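Local coordinates for LPP20 lipofamily protein (Helicobacter pylori R046Wa, PDB 4KZS) that is of unknown function but is secreted by the pathogen, belongs to the LPP20 lipoprotein family and probably carries a C-terminal domain related to the TolB N-terminal domain, at residues G18-S23 / A42-V47; S23-S28 / K33-A38; D76-N81 / R111-A116; I85-V90 / Y96-I101. One frame throughout, in Å; residues are numbered along the deposited sequence.

Contact 1: G18-S23 / A42-V47; sequences GYLYGS and ASISVV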
loop_
_atom_site.group_PDB
_atom_site.type_symbol
_atom_site.label_atom_id
_atom_site.label_comp_id
_atom_site.label_asym_id
_atom_site.label_seq_id
_atom_site.Cartn_x
_atom_site.Cartn_y
_atom_site.Cartn_z
ATOM N N GLY A 18 -4.204 -11.657 -30.552
ATOM C CA GLY A 18 -3.760 -12.341 -29.351
ATOM C C GLY A 18 -4.849 -12.872 -28.423
ATOM O O GLY A 18 -5.924 -12.284 -28.250
ATOM N N TYR A 19 -4.529 -14.007 -27.816
ATOM C CA TYR A 19 -5.337 -14.643 -26.817
ATOM C C TYR A 19 -4.387 -15.472 -26.024
ATOM O O TYR A 19 -3.683 -16.283 -26.589
ATOM C CB TYR A 19 -6.311 -15.577 -27.484
ATOM C CG TYR A 19 -7.734 -15.110 -27.484
ATOM C CD1 TYR A 19 -8.398 -14.907 -26.287
ATOM C CD2 TYR A 19 -8.436 -14.911 -28.687
ATOM C CE1 TYR A 19 -9.706 -14.478 -26.271
ATOM C CE2 TYR A 19 -9.762 -14.514 -28.703
ATOM C CZ TYR A 19 -10.385 -14.286 -27.483
ATOM O OH TYR A 19 -11.686 -13.866 -27.429
ATOM N N LEU A 20 -4.375 -15.304 -24.718
ATOM C CA LEU A 20 -3.478 -16.080 -23.867
ATOM C C LEU A 20 -4.252 -17.154 -23.131
ATOM O O LEU A 20 -5.397 -16.911 -22.722
ATOM C CB LEU A 20 -2.773 -15.177 -22.857
ATOM C CG LEU A 20 -1.874 -14.137 -23.524
ATOM C CD1 LEU A 20 -1.267 -13.227 -22.472
ATOM C CD2 LEU A 20 -0.789 -14.845 -24.341
ATOM N N TYR A 21 -3.635 -18.329 -22.954
ATOM C CA TYR A 21 -4.325 -19.459 -22.332
ATOM C C TYR A 21 -3.803 -19.865 -20.953
ATOM O O TYR A 21 -2.678 -19.566 -20.594
ATOM C CB TYR A 21 -4.254 -20.632 -23.294
ATOM C CG TYR A 21 -5.079 -20.383 -24.538
ATOM C CD1 TYR A 21 -4.591 -19.638 -25.581
ATOM C CD2 TYR A 21 -6.364 -20.837 -24.626
ATOM C CE1 TYR A 21 -5.366 -19.373 -26.692
ATOM C CE2 TYR A 21 -7.128 -20.574 -25.728
ATOM C CZ TYR A 21 -6.631 -19.850 -26.750
ATOM O OH TYR A 21 -7.434 -19.641 -27.855
ATOM N N GLY A 22 -4.611 -20.586 -20.195
ATOM C CA GLY A 22 -4.200 -21.131 -18.928
ATOM C C GLY A 22 -5.108 -22.317 -18.652
ATOM O O GLY A 22 -6.250 -22.351 -19.168
ATOM N N SER A 23 -4.645 -23.276 -17.840
ATOM C CA SER A 23 -5.402 -24.520 -17.646
ATOM C C SER A 23 -4.944 -25.226 -16.376
ATOM O O SER A 23 -3.792 -25.076 -15.954
ATOM C CB SER A 23 -5.159 -25.459 -18.807
ATOM O OG SER A 23 -3.768 -25.610 -18.919
ATOM N N ALA A 42 0.015 -16.496 -14.500
ATOM C CA ALA A 42 1.432 -16.931 -14.549
ATOM C C ALA A 42 1.912 -16.912 -15.947
ATOM O O ALA A 42 3.048 -16.557 -16.222
ATOM C CB ALA A 42 1.596 -18.334 -13.986
ATOM N N SER A 43 1.024 -17.279 -16.855
ATOM C CA SER A 43 1.402 -17.361 -18.242
ATOM C C SER A 43 1.493 -15.963 -18.857
ATOM O O SER A 43 2.368 -15.707 -19.698
ATOM C CB SER A 43 0.403 -18.248 -18.983
ATOM O OG SER A 43 0.381 -17.926 -20.369
ATOM N N ILE A 44 0.578 -15.064 -18.456
ATOM C CA ILE A 44 0.640 -13.684 -18.915
ATOM C C ILE A 44 1.859 -12.967 -18.313
ATOM O O ILE A 44 2.526 -12.206 -19.026
ATOM C CB ILE A 44 -0.599 -12.898 -18.550
ATOM C CG1 ILE A 44 -1.883 -13.554 -19.088
ATOM C CG2 ILE A 44 -0.500 -11.500 -19.124
ATOM C CD1 ILE A 44 -3.107 -12.949 -18.434
ATOM N N SER A 45 2.172 -13.182 -17.021
ATOM C CA SER A 45 3.360 -12.524 -16.455
ATOM C C SER A 45 4.522 -12.691 -17.439
ATOM O O SER A 45 5.055 -11.690 -17.943
ATOM C CB SER A 45 3.724 -13.083 -15.102
ATOM O OG SER A 45 2.783 -12.726 -14.108
ATOM N N VAL A 46 4.858 -13.953 -17.764
ATOM C CA VAL A 46 5.892 -14.303 -18.777
ATOM C C VAL A 46 5.848 -13.472 -20.054
ATOM O O VAL A 46 6.761 -12.705 -20.313
ATOM C CB VAL A 46 5.850 -15.813 -19.155
ATOM C CG1 VAL A 46 6.637 -16.099 -20.432
ATOM C CG2 VAL A 46 6.316 -16.684 -17.993
ATOM N N VAL A 47 4.796 -13.620 -20.849
ATOM C CA VAL A 47 4.633 -12.797 -22.066
ATOM C C VAL A 47 4.875 -11.311 -21.798
ATOM O O VAL A 47 5.380 -10.597 -22.644
ATOM C CB VAL A 47 3.217 -13.016 -22.717
ATOM C CG1 VAL A 47 2.674 -11.782 -23.414
ATOM C CG2 VAL A 47 3.247 -14.156 -23.710
#
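The isobutyl end of L20 lies over I44 on the helix, its CD1 branch coming 3.5 Å from I44 CG1. L20 CD1 also reaches I44 CG2, at 3.8 Å, so it rests between the two arms of the isoleucine as the side chains cross obliquely. The other branch does a separate job: L20 CD2 meets V47 CG2 tip to tip at 4.1 Å, one helical turn further on. L20 can serve both residues because its CA-CB bond is directed at the helix and CG lies anti to the carbonyl carbon (chi1 -63°); chi2 of 177° then sets CD1 toward I44 and CD2 toward V47. The polar part is slight. S43 donates from OG to the carbonyl oxygen of Y21 at 3.5 Å, a weak bond, while the CB of Y21 points away from the helix and its hydroxyl is hydrogen-bonded to R100 NH1.

The axis of strand 19-23 passes 8.3 Å from that of helix 42-47, and the N-to-C directions make 141°, so the strand and the helix run roughly antiparallel. Outside the pair, I44 also touches I101 of strand 94-102 and F106 of helix 103-121, while V47 and L20 both touch Q103. A strand followed by a helix that packs back across one face of its sheet is consistent with the strand-helix-strand-strand fold of SHS2 domains.

Contact 2: S23-S28 / K33-A38; sequences SGSATS and KQKALA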
loop_
_atom_site.group_PDB
_atom_site.type_symbol
_atom_site.label_atom_id
_atom_site.label_comp_id
_atom_site.label_asym_id
_atom_site.label_seq_id
_atom_site.Cartn_x
_atom_site.Cartn_y
_atom_site.Cartn_z
ATOM N N SER A 23 -4.645 -23.276 -17.840
ATOM C CA SER A 23 -5.402 -24.520 -17.646
ATOM C C SER A 23 -4.944 -25.226 -16.376
ATOM O O SER A 23 -3.792 -25.076 -15.954
ATOM C CB SER A 23 -5.159 -25.459 -18.807
ATOM O OG SER A 23 -3.768 -25.610 -18.919
ATOM N N GLY A 24 -5.831 -26.014 -15.784
ATOM C CA GLY A 24 -5.541 -26.518 -14.478
ATOM C C GLY A 24 -6.476 -27.666 -14.248
ATOM O O GLY A 24 -7.504 -27.761 -14.919
ATOM N N SER A 25 -6.115 -28.524 -13.304
ATOM C CA SER A 25 -6.881 -29.735 -12.968
ATOM C C SER A 25 -6.790 -29.993 -11.477
ATOM O O SER A 25 -5.727 -29.813 -10.829
ATOM C CB SER A 25 -6.324 -30.952 -13.694
ATOM O OG SER A 25 -4.903 -31.011 -13.635
ATOM N N ALA A 26 -7.912 -30.424 -10.935
ATOM C CA ALA A 26 -8.061 -30.527 -9.495
ATOM C C ALA A 26 -9.196 -31.473 -9.166
ATOM O O ALA A 26 -10.043 -31.775 -10.016
ATOM C CB ALA A 26 -8.346 -29.149 -8.913
ATOM N N THR A 27 -9.226 -31.920 -7.920
ATOM C CA THR A 27 -10.273 -32.841 -7.474
ATOM C C THR A 27 -11.580 -32.092 -7.149
ATOM O O THR A 27 -12.500 -32.643 -6.569
ATOM C CB THR A 27 -9.760 -33.691 -6.315
ATOM O OG1 THR A 27 -9.177 -32.828 -5.330
ATOM C CG2 THR A 27 -8.666 -34.635 -6.820
ATOM N N SER A 28 -11.664 -30.839 -7.573
ATOM C CA SER A 28 -12.875 -30.051 -7.434
ATOM C C SER A 28 -13.052 -29.050 -8.588
ATOM O O SER A 28 -12.076 -28.461 -9.049
ATOM C CB SER A 28 -12.822 -29.271 -6.133
ATOM O OG SER A 28 -13.902 -28.353 -6.118
ATOM N N LYS A 33 -11.051 -24.337 -11.793
ATOM C CA LYS A 33 -11.132 -22.904 -12.121
ATOM C C LYS A 33 -9.959 -22.135 -11.533
ATOM O O LYS A 33 -9.187 -21.497 -12.291
ATOM C CB LYS A 33 -12.477 -22.302 -11.692
ATOM C CG LYS A 33 -13.621 -22.743 -12.598
ATOM C CD LYS A 33 -14.968 -22.049 -12.352
ATOM C CE LYS A 33 -16.124 -23.087 -12.489
ATOM N NZ LYS A 33 -17.550 -22.603 -12.496
ATOM N N GLN A 34 -9.756 -22.246 -10.212
ATOM C CA GLN A 34 -8.646 -21.507 -9.596
ATOM C C GLN A 34 -7.277 -21.888 -10.125
ATOM O O GLN A 34 -6.460 -20.990 -10.369
ATOM C CB GLN A 34 -8.653 -21.560 -8.087
ATOM C CG GLN A 34 -9.923 -20.996 -7.444
ATOM C CD GLN A 34 -10.318 -19.569 -7.894
ATOM O OE1 GLN A 34 -9.467 -18.691 -8.156
ATOM N NE2 GLN A 34 -11.627 -19.332 -7.959
ATOM N N LYS A 35 -7.019 -23.183 -10.347
ATOM C CA LYS A 35 -5.658 -23.596 -10.796
ATOM C C LYS A 35 -5.516 -23.002 -12.214
ATOM O O LYS A 35 -4.449 -22.533 -12.567
ATOM C CB LYS A 35 -5.368 -25.139 -10.663
ATOM C CG LYS A 35 -3.954 -25.702 -11.066
ATOM C CD LYS A 35 -3.898 -27.231 -11.510
ATOM C CE LYS A 35 -2.697 -27.667 -12.435
ATOM N NZ LYS A 35 -2.608 -29.023 -13.137
ATOM N N ALA A 36 -6.605 -22.928 -12.984
ATOM C CA ALA A 36 -6.488 -22.471 -14.365
ATOM C C ALA A 36 -6.233 -20.941 -14.443
ATOM O O ALA A 36 -5.426 -20.504 -15.251
ATOM C CB ALA A 36 -7.714 -22.890 -15.147
ATOM N N LEU A 37 -6.883 -20.119 -13.611
ATOM C CA LEU A 37 -6.553 -18.669 -13.591
ATOM C C LEU A 37 -5.123 -18.443 -13.189
ATOM O O LEU A 37 -4.384 -17.658 -13.812
ATOM C CB LEU A 37 -7.324 -17.902 -12.534
ATOM C CG LEU A 37 -8.755 -17.456 -12.691
ATOM C CD1 LEU A 37 -8.871 -16.244 -11.779
ATOM C CD2 LEU A 37 -9.029 -17.102 -14.141
ATOM N N ALA A 38 -4.747 -19.061 -12.069
ATOM C CA ALA A 38 -3.396 -18.916 -11.585
ATOM C C ALA A 38 -2.501 -19.170 -12.774
ATOM O O ALA A 38 -1.676 -18.326 -13.145
ATOM C CB ALA A 38 -3.137 -19.916 -10.504
#
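One side-chain hydrogen bond joins the segments: K35 donates from NZ to S25 OG at 3.1 Å. The lysine gets there by running across the strand, over G24 toward S25. CG is placed opposite the backbone N (chi1 -178°), and the rest is extended, which carries NZ past G24 to the serine. S25 has its CB on the side away from the helix, and the chi1 of 45° leaves OG where the ammonium group can meet it from beyond the strand edge.

Van der Waals contact of side-chain carbons with the strand backbone is made by the aliphatic part of that lysine and by one alanine methyl. K35 CG sits 3.9 Å from G24 CA, and A36 CB stands 3.8 Å from S23 CA.

Backbone against backbone is the third kind. G24 brings no side chain to the interface, and here the helix comes in close: S23 C lies 3.7 Å from A36 CA, and the axes of strand 23-26 and helix 33-38 approach to 5.5 Å at 150°. A36 also touches T97 of strand 94-102, the neighbour to which G24 is hydrogen-bonded through its backbone.

S28, at the N-cap position, begins helix 29-53 just after the strand ends. A tight strand-to-helix turn with the helix returning antiparallel over its own strand is typical of a beta-alpha unit in a two-layer alpha/beta fold.

Contact 3: D76-N81 / R111-A116; sequences DDLELN and RDKYNA
K113 reaches from helix 103-121 to donate through NZ to the carbonyl oxygen of L78 at 3.3 Å, a bond that is weak by its geometry. The lysine chain runs straight out toward the loop and bends only at its last torsion (chi4 64°), which brings the ammonium group round to that carbonyl. Charge adds a looser attraction: E79 OE2 is 4.4 Å from K113 NZ, too far for a salt bridge, although the carboxylate comes close to the lysine chain, with E79 OE2 3.3 Å from K113 CE. The other oxygen of this carboxylate is tied down within the loop, since D76 N donates to E79 OE1 at 2.7 Å in a nearly straight bond (172°) that comes almost along the C-O direction. This bond helps orient the carboxylate whose OE2 faces the lysine. A water links the edge of the contact, taking a weak bond from N81 ND2 and giving one to D112 OD2 at 3.2 Å.

The loop winds into a short 3-10 turn at 77-79, placed between helix 29-53 and helix 103-121; the latter probably belongs to the three-helix bundle of the protein. Packing is thin: L78 CB is 3.9 Å from K113 CE. Further out, L78 touches K146 and K113 touches I150, both on helix 135-157.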
loop_
_atom_site.group_PDB
_atom_site.type_symbol
_atom_site.label_atom_id
_atom_site.label_comp_id
_atom_site.label_asym_id
_atom_site.label_seq_id
_atom_site.Cartn_x
_atom_site.Cartn_y
_atom_site.Cartn_z
ATOM N N ASP A 76 -1.072 -10.744 -10.615
ATOM C CA ASP A 76 -1.992 -11.672 -9.966
ATOM C C ASP A 76 -3.459 -11.282 -10.263
ATOM O O ASP A 76 -3.688 -10.295 -10.963
ATOM C CB ASP A 76 -1.703 -11.709 -8.485
ATOM C CG ASP A 76 -1.617 -10.338 -7.893
ATOM O OD1 ASP A 76 -2.562 -9.556 -8.126
ATOM O OD2 ASP A 76 -0.616 -10.046 -7.197
ATOM N N ASP A 77 -4.439 -12.038 -9.750
ATOM C CA ASP A 77 -5.875 -11.854 -10.124
ATOM C C ASP A 77 -6.358 -10.427 -10.026
ATOM O O ASP A 77 -7.174 -9.982 -10.816
ATOM C CB ASP A 77 -6.803 -12.640 -9.217
ATOM C CG ASP A 77 -6.368 -14.054 -9.019
ATOM O OD1 ASP A 77 -5.312 -14.463 -9.550
ATOM O OD2 ASP A 77 -7.107 -14.779 -8.320
ATOM N N LEU A 78 -5.899 -9.728 -8.996
ATOM C CA LEU A 78 -6.145 -8.314 -8.861
ATOM C C LEU A 78 -6.151 -7.650 -10.230
ATOM O O LEU A 78 -6.941 -6.714 -10.461
ATOM C CB LEU A 78 -5.017 -7.669 -8.030
ATOM C CG LEU A 78 -5.151 -7.654 -6.514
ATOM C CD1 LEU A 78 -5.565 -9.020 -5.955
ATOM C CD2 LEU A 78 -3.861 -7.123 -5.893
ATOM N N GLU A 79 -5.246 -8.125 -11.103
ATOM C CA GLU A 79 -4.999 -7.534 -12.422
ATOM C C GLU A 79 -5.972 -7.860 -13.534
ATOM O O GLU A 79 -5.964 -7.213 -14.581
ATOM C CB GLU A 79 -3.603 -7.871 -12.897
ATOM C CG GLU A 79 -2.582 -6.890 -12.377
ATOM C CD GLU A 79 -2.325 -7.086 -10.921
ATOM O OE1 GLU A 79 -1.710 -8.123 -10.600
ATOM O OE2 GLU A 79 -2.741 -6.212 -10.117
ATOM N N LEU A 80 -6.799 -8.867 -13.324
ATOM C CA LEU A 80 -7.767 -9.304 -14.301
ATOM C C LEU A 80 -9.149 -9.106 -13.777
ATOM O O LEU A 80 -9.304 -8.790 -12.597
ATOM C CB LEU A 80 -7.642 -10.815 -14.407
ATOM C CG LEU A 80 -6.374 -11.500 -14.842
ATOM C CD1 LEU A 80 -6.774 -12.932 -15.190
ATOM C CD2 LEU A 80 -5.805 -10.737 -16.028
ATOM N N ASN A 81 -10.132 -9.529 -14.599
ATOM C CA ASN A 81 -11.598 -9.562 -14.331
ATOM C C ASN A 81 -12.673 -10.722 -14.302
ATOM O O ASN A 81 -13.039 -11.364 -13.263
ATOM C CB ASN A 81 -12.152 -8.658 -15.397
ATOM C CG ASN A 81 -11.133 -7.611 -15.839
ATOM O OD1 ASN A 81 -9.968 -7.942 -16.182
ATOM N ND2 ASN A 81 -11.550 -6.337 -15.816
ATOM N N ARG A 111 -5.164 -0.629 -17.991
ATOM C CA ARG A 111 -5.396 0.786 -18.172
ATOM C C ARG A 111 -6.444 1.196 -17.154
ATOM O O ARG A 111 -6.375 2.269 -16.543
ATOM C CB ARG A 111 -5.860 1.030 -19.608
ATOM C CG ARG A 111 -6.607 2.316 -19.884
ATOM C CD ARG A 111 -7.466 2.158 -21.141
ATOM N NE ARG A 111 -6.673 2.331 -22.357
ATOM C CZ ARG A 111 -6.380 3.521 -22.859
ATOM N NH1 ARG A 111 -6.832 4.605 -22.237
ATOM N NH2 ARG A 111 -5.647 3.633 -23.966
ATOM N N ASP A 112 -7.394 0.306 -16.907
ATOM C CA ASP A 112 -8.483 0.662 -16.026
ATOM C C ASP A 112 -8.112 0.669 -14.557
ATOM O O ASP A 112 -8.511 1.577 -13.836
ATOM C CB ASP A 112 -9.707 -0.214 -16.284
ATOM C CG ASP A 112 -10.271 -0.051 -17.706
ATOM O OD1 ASP A 112 -9.896 0.899 -18.446
ATOM O OD2 ASP A 112 -11.107 -0.887 -18.099
ATOM N N LYS A 113 -7.389 -0.358 -14.110
ATOM C CA LYS A 113 -6.967 -0.478 -12.717
ATOM C C LYS A 113 -5.965 0.672 -12.465
ATOM O O LYS A 113 -5.933 1.255 -11.392
ATOM C CB LYS A 113 -6.337 -1.857 -12.470
ATOM C CG LYS A 113 -6.040 -2.226 -11.014
ATOM C CD LYS A 113 -5.490 -3.660 -10.898
ATOM C CE LYS A 113 -5.107 -4.067 -9.468
ATOM N NZ LYS A 113 -6.276 -4.105 -8.547
ATOM N N TYR A 114 -5.194 1.039 -13.473
ATOM C CA TYR A 114 -4.331 2.196 -13.351
ATOM C C TYR A 114 -5.133 3.480 -13.151
ATOM O O TYR A 114 -4.975 4.100 -12.105
ATOM C CB TYR A 114 -3.464 2.332 -14.580
ATOM C CG TYR A 114 -2.510 3.456 -14.499
ATOM C CD1 TYR A 114 -2.922 4.719 -14.805
ATOM C CD2 TYR A 114 -1.185 3.260 -14.140
ATOM C CE1 TYR A 114 -2.054 5.788 -14.758
ATOM C CE2 TYR A 114 -0.294 4.322 -14.079
ATOM C CZ TYR A 114 -0.741 5.602 -14.395
ATOM O OH TYR A 114 0.085 6.720 -14.364
ATOM N N ASN A 115 -5.994 3.860 -14.126
ATOM C CA ASN A 115 -6.870 5.024 -14.000
ATOM C C ASN A 115 -7.572 5.072 -12.639
ATOM O O ASN A 115 -7.711 6.136 -12.057
ATOM C CB ASN A 115 -7.881 5.074 -15.099
ATOM C CG ASN A 115 -7.233 5.107 -16.473
ATOM O OD1 ASN A 115 -6.056 5.453 -16.603
ATOM N ND2 ASN A 115 -7.979 4.705 -17.513
ATOM N N ALA A 116 -7.923 3.922 -12.090
ATOM C CA ALA A 116 -8.619 3.869 -10.823
ATOM C C ALA A 116 -7.642 4.192 -9.727
ATOM O O ALA A 116 -8.000 4.858 -8.764
ATOM C CB ALA A 116 -9.237 2.493 -10.597
HETATM O O HOH W 1 -11.752 -3.914 -17.224
#

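Contact 4: I85-V90 / Y96-I101; sequences IVNQEV and YTRVRI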
loop_
_atom_site.group_PDB
_atom_site.type_symbol
_atom_site.label_atom_id
_atom_site.label_comp_id
_atom_site.label_asym_id
_atom_site.label_seq_id
_atom_site.Cartn_x
_atom_site.Cartn_y
_atom_site.Cartn_z
ATOM N N ILE A 85 -14.103 -19.129 -20.191
ATOM C CA ILE A 85 -13.942 -20.576 -19.964
ATOM C C ILE A 85 -13.975 -21.327 -21.304
ATOM O O ILE A 85 -14.974 -21.326 -22.007
ATOM C CB ILE A 85 -15.048 -21.137 -19.056
ATOM C CG1 ILE A 85 -15.104 -20.399 -17.715
ATOM C CG2 ILE A 85 -14.820 -22.619 -18.810
ATOM C CD1 ILE A 85 -13.848 -20.526 -16.893
ATOM N N VAL A 86 -12.871 -21.928 -21.694
ATOM C CA VAL A 86 -12.836 -22.586 -22.985
ATOM C C VAL A 86 -13.057 -24.086 -22.866
ATOM O O VAL A 86 -13.519 -24.691 -23.805
ATOM C CB VAL A 86 -11.552 -22.251 -23.748
ATOM C CG1 VAL A 86 -11.363 -23.172 -24.952
ATOM C CG2 VAL A 86 -11.639 -20.828 -24.246
ATOM N N ASN A 87 -12.710 -24.703 -21.745
ATOM C CA ASN A 87 -12.979 -26.117 -21.601
ATOM C C ASN A 87 -13.314 -26.425 -20.184
ATOM O O ASN A 87 -12.779 -25.794 -19.263
ATOM C CB ASN A 87 -11.778 -26.970 -22.032
ATOM C CG ASN A 87 -11.435 -26.798 -23.518
ATOM O OD1 ASN A 87 -10.536 -26.017 -23.909
ATOM N ND2 ASN A 87 -12.175 -27.473 -24.350
ATOM N N GLN A 88 -14.193 -27.406 -20.015
ATOM C CA GLN A 88 -14.473 -27.960 -18.711
ATOM C C GLN A 88 -14.834 -29.427 -18.865
ATOM O O GLN A 88 -15.793 -29.779 -19.529
ATOM C CB GLN A 88 -15.608 -27.182 -18.079
ATOM C CG GLN A 88 -15.323 -26.691 -16.675
ATOM C CD GLN A 88 -16.203 -25.531 -16.259
ATOM O OE1 GLN A 88 -15.921 -24.883 -15.230
ATOM N NE2 GLN A 88 -17.271 -25.253 -17.038
ATOM N N GLU A 89 -14.025 -30.289 -18.278
ATOM C CA GLU A 89 -14.224 -31.723 -18.329
ATOM C C GLU A 89 -14.077 -32.178 -16.910
ATOM O O GLU A 89 -13.400 -31.524 -16.093
ATOM C CB GLU A 89 -13.102 -32.431 -19.102
ATOM C CG GLU A 89 -12.687 -31.825 -20.417
ATOM C CD GLU A 89 -13.706 -32.083 -21.482
ATOM O OE1 GLU A 89 -14.110 -33.255 -21.623
ATOM O OE2 GLU A 89 -14.090 -31.120 -22.180
ATOM N N VAL A 90 -14.662 -33.337 -16.641
ATOM C CA VAL A 90 -14.637 -33.963 -15.347
ATOM C C VAL A 90 -14.719 -35.453 -15.608
ATOM O O VAL A 90 -15.559 -35.926 -16.370
ATOM C CB VAL A 90 -15.875 -33.589 -14.518
ATOM C CG1 VAL A 90 -15.731 -34.130 -13.101
ATOM C CG2 VAL A 90 -16.150 -32.081 -14.529
ATOM N N TYR A 96 -11.104 -30.464 -14.960
ATOM C CA TYR A 96 -10.161 -29.727 -15.778
ATOM C C TYR A 96 -10.895 -28.502 -16.252
ATOM O O TYR A 96 -12.093 -28.566 -16.595
ATOM C CB TYR A 96 -9.711 -30.585 -16.977
ATOM C CG TYR A 96 -8.922 -29.844 -18.040
ATOM C CD1 TYR A 96 -7.543 -29.753 -17.980
ATOM C CD2 TYR A 96 -9.564 -29.262 -19.139
ATOM C CE1 TYR A 96 -6.825 -29.088 -18.972
ATOM C CE2 TYR A 96 -8.841 -28.607 -20.135
ATOM C CZ TYR A 96 -7.487 -28.530 -20.028
ATOM O OH TYR A 96 -6.804 -27.884 -20.987
ATOM N N THR A 97 -10.179 -27.385 -16.282
ATOM C CA THR A 97 -10.720 -26.090 -16.729
ATOM C C THR A 97 -9.624 -25.441 -17.579
ATOM O O THR A 97 -8.386 -25.506 -17.260
ATOM C CB THR A 97 -11.076 -25.181 -15.529
ATOM O OG1 THR A 97 -12.060 -25.820 -14.700
ATOM C CG2 THR A 97 -11.679 -23.878 -15.973
ATOM N N ARG A 98 -10.031 -24.854 -18.692
ATOM C CA ARG A 98 -9.068 -24.052 -19.407
ATOM C C ARG A 98 -9.706 -22.687 -19.716
ATOM O O ARG A 98 -10.887 -22.616 -19.992
ATOM C CB ARG A 98 -8.676 -24.814 -20.640
ATOM C CG ARG A 98 -7.750 -24.091 -21.589
ATOM C CD ARG A 98 -8.279 -24.537 -22.944
ATOM N NE ARG A 98 -7.167 -24.883 -23.773
ATOM C CZ ARG A 98 -7.248 -25.129 -25.057
ATOM N NH1 ARG A 98 -8.414 -25.147 -25.685
ATOM N NH2 ARG A 98 -6.137 -25.404 -25.686
ATOM N N VAL A 99 -8.917 -21.623 -19.632
ATOM C CA VAL A 99 -9.408 -20.270 -19.678
ATOM C C VAL A 99 -8.494 -19.521 -20.568
ATOM O O VAL A 99 -7.395 -19.950 -20.828
ATOM C CB VAL A 99 -9.351 -19.554 -18.325
ATOM C CG1 VAL A 99 -10.249 -20.226 -17.334
ATOM C CG2 VAL A 99 -7.965 -19.625 -17.765
ATOM N N ARG A 100 -8.994 -18.420 -21.110
ATOM C CA ARG A 100 -8.198 -17.549 -21.939
ATOM C C ARG A 100 -8.682 -16.132 -21.818
ATOM O O ARG A 100 -9.787 -15.853 -21.270
ATOM C CB ARG A 100 -8.303 -17.987 -23.371
ATOM C CG ARG A 100 -9.700 -17.854 -23.929
ATOM C CD ARG A 100 -9.678 -18.244 -25.384
ATOM N NE ARG A 100 -10.924 -17.867 -26.054
ATOM C CZ ARG A 100 -11.071 -17.862 -27.385
ATOM N NH1 ARG A 100 -10.085 -18.238 -28.189
ATOM N NH2 ARG A 100 -12.206 -17.507 -27.918
ATOM N N ILE A 101 -7.877 -15.214 -22.336
ATOM C CA ILE A 101 -8.278 -13.810 -22.331
ATOM C C ILE A 101 -7.617 -13.150 -23.456
ATOM O O ILE A 101 -6.468 -13.462 -23.761
ATOM C CB ILE A 101 -7.839 -13.081 -21.065
ATOM C CG1 ILE A 101 -8.450 -11.688 -21.033
ATOM C CG2 ILE A 101 -6.299 -13.037 -20.924
ATOM C CD1 ILE A 101 -8.513 -11.080 -19.628
#
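R100 and V86 meet along the aliphatic part of the arginine. From its CB, which packs near L20 O of the adjoining strand, the chain leaves at chi1 64° and runs extended past one methyl: V86 CG2 is 3.6 Å from R100 CG and 3.4 Å from R100 CD. NE passes the same methyl and makes a salt bridge with E84, while NH1 bonds to the hydroxyl of Y21 and the guanidinium has a cation-pi contact with Y19.

V86 lies in a classic beta bulge. Both V86 N (2.7 Å) and N87 N (3.3 Å) donate to R98 O, reaching it from the same face of its carbonyl plane, and the register moves by one residue between I85-V99 and N87-R98. Beyond it, E89 and Y96 form a regular hydrogen-bonded pair. On the face of Q88 and T97, I85 CD1 packs on V99 CG1 at 3.6 Å; on the other, N87 CB touches the edge of the Y96 ring at 3.9 Å.

The two strands form an antiparallel hairpin, with 94-102 in the middle of a three-stranded sheet between 84-91 and 19-26, and helix 29-53 lying against the face of T97 and V99, where it meets them through K33 and L40.

How the contacts relate
Contacts 1 and 2 join the same strand 19-26 and helix 29-53 and share S23, yet differ along their length: contact 1 is leucine packing at a wider spacing of strand and helix, contact 2 a close backbone approach beside a glycine, with a lysine bond at the edge. Contact 4 adds the other two strands, and its main-chain ladder continues into both: L20 and G22 pair with strand 94-102 in contact 1, G24 in contact 2. Contact 3 leaves the sheet and holds a loop to the next helix by weak, mostly polar means. Contacts 1, 3 and 4 are surface contacts; only contact 2 is partly buried.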